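Local coordinates for glycosyl transferases group 1 family protein (Francisella tularensis subsp. tularensis, PDB 5I45), which is probably a glycosyltransferase of the GT-B fold, represented here by its C-terminal domain, and likely transfers sugar from an activated donor, at residues 114-119 with 165-170. Residues are numbered along the deposited sequence; the frame is centred on the assembly and turned at random.
Sequences IVVCAS and QQIADK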
loop_
_atom_site.group_PDB
_atom_site.type_symbol
_atom_site.label_atom_id
_atom_site.label_comp_id
_atom_site.label_asym_id
_atom_site.label_seq_id
_atom_site.Cartn_x
_atom_site.Cartn_y
_atom_site.Cartn_z
ATOM N N ILE A 114 0.332 5.669 2.308
ATOM C CA ILE A 114 1.120 5.073 1.214
ATOM C C ILE A 114 0.547 3.723 0.909
ATOM O O ILE A 114 0.207 2.981 1.846
ATOM C CB ILE A 114 2.599 4.940 1.624
ATOM C CG1 ILE A 114 3.200 6.295 2.016
ATOM C CG2 ILE A 114 3.396 4.220 0.543
ATOM C CD1 ILE A 114 4.578 6.233 2.654
ATOM N N VAL A 115 0.476 3.370 -0.362
ATOM C CA VAL A 115 0.083 2.035 -0.809
ATOM C C VAL A 115 1.176 1.487 -1.700
ATOM O O VAL A 115 1.700 2.197 -2.562
ATOM C CB VAL A 115 -1.285 2.025 -1.524
ATOM C CG1 VAL A 115 -1.583 0.652 -2.124
ATOM C CG2 VAL A 115 -2.368 2.384 -0.541
ATOM N N VAL A 116 1.536 0.217 -1.451
ATOM C CA VAL A 116 2.501 -0.485 -2.281
ATOM C C VAL A 116 1.809 -1.524 -3.127
ATOM O O VAL A 116 1.036 -2.296 -2.614
ATOM C CB VAL A 116 3.610 -1.139 -1.432
ATOM C CG1 VAL A 116 4.611 -1.845 -2.310
ATOM C CG2 VAL A 116 4.316 -0.078 -0.588
ATOM N N CYS A 117 2.107 -1.525 -4.431
ATOM C CA CYS A 117 1.569 -2.507 -5.376
ATOM C C CYS A 117 2.801 -3.230 -5.898
ATOM O O CYS A 117 3.453 -2.751 -6.797
ATOM C CB CYS A 117 0.753 -1.754 -6.473
ATOM S SG CYS A 117 -0.539 -0.621 -5.834
ATOM N N ALA A 118 3.120 -4.377 -5.298
ATOM C CA ALA A 118 4.404 -5.061 -5.490
ATOM C C ALA A 118 4.341 -6.285 -6.408
ATOM O O ALA A 118 5.293 -7.056 -6.466
ATOM C CB ALA A 118 4.925 -5.489 -4.120
ATOM N N SER A 119 3.248 -6.457 -7.126
ATOM C CA SER A 119 3.073 -7.675 -7.916
ATOM C C SER A 119 4.181 -7.881 -8.931
ATOM O O SER A 119 4.632 -6.955 -9.574
ATOM C CB SER A 119 1.762 -7.630 -8.641
ATOM O OG SER A 119 1.542 -8.837 -9.346
ATOM N N GLN A 165 14.602 -3.768 -1.179
ATOM C CA GLN A 165 15.321 -2.538 -0.836
ATOM C C GLN A 165 14.846 -1.346 -1.667
ATOM O O GLN A 165 14.824 -0.236 -1.161
ATOM C CB GLN A 165 16.845 -2.702 -0.935
ATOM C CG GLN A 165 17.626 -1.597 -0.225
ATOM C CD GLN A 165 17.251 -1.485 1.238
ATOM O OE1 GLN A 165 17.175 -2.485 1.941
ATOM N NE2 GLN A 165 16.955 -0.260 1.687
ATOM N N GLN A 166 14.478 -1.559 -2.936
ATOM C CA GLN A 166 13.974 -0.444 -3.731
ATOM C C GLN A 166 12.654 0.078 -3.130
ATOM O O GLN A 166 12.429 1.280 -3.072
ATOM C CB GLN A 166 13.793 -0.817 -5.196
ATOM C CG GLN A 166 15.089 -0.936 -5.945
ATOM C CD GLN A 166 14.884 -1.319 -7.385
ATOM O OE1 GLN A 166 13.842 -0.992 -7.979
ATOM N NE2 GLN A 166 15.871 -1.997 -7.964
ATOM N N ILE A 167 11.785 -0.824 -2.685
ATOM C CA ILE A 167 10.547 -0.398 -2.015
ATOM C C ILE A 167 10.895 0.379 -0.731
ATOM O O ILE A 167 10.349 1.453 -0.488
ATOM C CB ILE A 167 9.641 -1.593 -1.702
ATOM C CG1 ILE A 167 9.157 -2.301 -2.982
ATOM C CG2 ILE A 167 8.435 -1.120 -0.880
ATOM C CD1 ILE A 167 8.468 -3.621 -2.728
ATOM N N ALA A 168 11.803 -0.158 0.076
ATOM C CA ALA A 168 12.190 0.536 1.296
ATOM C C ALA A 168 12.715 1.924 1.042
ATOM O O ALA A 168 12.410 2.853 1.795
ATOM C CB ALA A 168 13.214 -0.285 2.059
ATOM N N ASP A 169 13.549 2.077 0.012
ATOM C CA ASP A 169 14.098 3.403 -0.303
ATOM C C ASP A 169 12.982 4.391 -0.619
ATOM O O ASP A 169 13.035 5.537 -0.215
ATOM C CB ASP A 169 15.085 3.328 -1.476
ATOM C CG ASP A 169 16.355 2.602 -1.129
ATOM O OD1 ASP A 169 16.705 2.492 0.063
ATOM O OD2 ASP A 169 17.010 2.153 -2.086
ATOM N N LYS A 170 11.955 3.936 -1.337
ATOM C CA LYS A 170 10.841 4.834 -1.650
ATOM C C LYS A 170 9.985 5.141 -0.428
ATOM O O LYS A 170 9.533 6.275 -0.251
ATOM C CB LYS A 170 10.001 4.285 -2.799
ATOM C CG LYS A 170 10.758 4.068 -4.115
ATOM C CD LYS A 170 11.339 5.384 -4.602
ATOM C CE LYS A 170 11.907 5.322 -6.005
ATOM N NZ LYS A 170 13.365 5.196 -6.042
#
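Ile167, which meets Val116 and Ala118, rides on a helical turn whose shortest polar bond runs from Asp169 N to Gln165 O, 2.9 Å. On the exposed side of that turn the two end residues are also joined through their side chains: Gln165 NE2 donates to Asp169 OD1 over 3.2 Å with an N-H...O angle of 163°. The carboxylate oxygen lies almost in the amide plane of Gln165, yet the donor stands 48° out of the carboxylate plane, so the bond is straight at the hydrogen but tilted at the acceptor. No hydrogen bond links 114-119 to 165-170; the contact itself is apolar and buried. It uses both branches of Ile167. CG2 reaches Val116 CG1 at 4.1 Å, while CD1, at the end of the longer branch, approaches Ala118 CB at 4.2 Å. An extended second torsion (chi2 170°) carries CD1 well away from the helix backbone, allowing one isoleucine to touch the strand and the first residue beyond its end. With Val116 CG1 trans to the backbone N, that methyl is the one that meets the helix. The 8.1 Å between Val116 CA and Ile167 CA is spanned by these two side chains, and the segments together bury a modest 105 Å². Farther along helix 164-176, Leu171, Leu174 and Ile175 receive Ile114, continuing the hydrophobic interface. Strand 114-117 lies between strands 30-35 and 137-140 in an all-parallel sheet of order 3-2-1-4-5-6, as expected for the C-terminal Rossmann-like domain of a GT-B glycosyltransferase, and helix 44-57 shares this junction, bringing Phe47 to Val116 and Ala50 to Ile167.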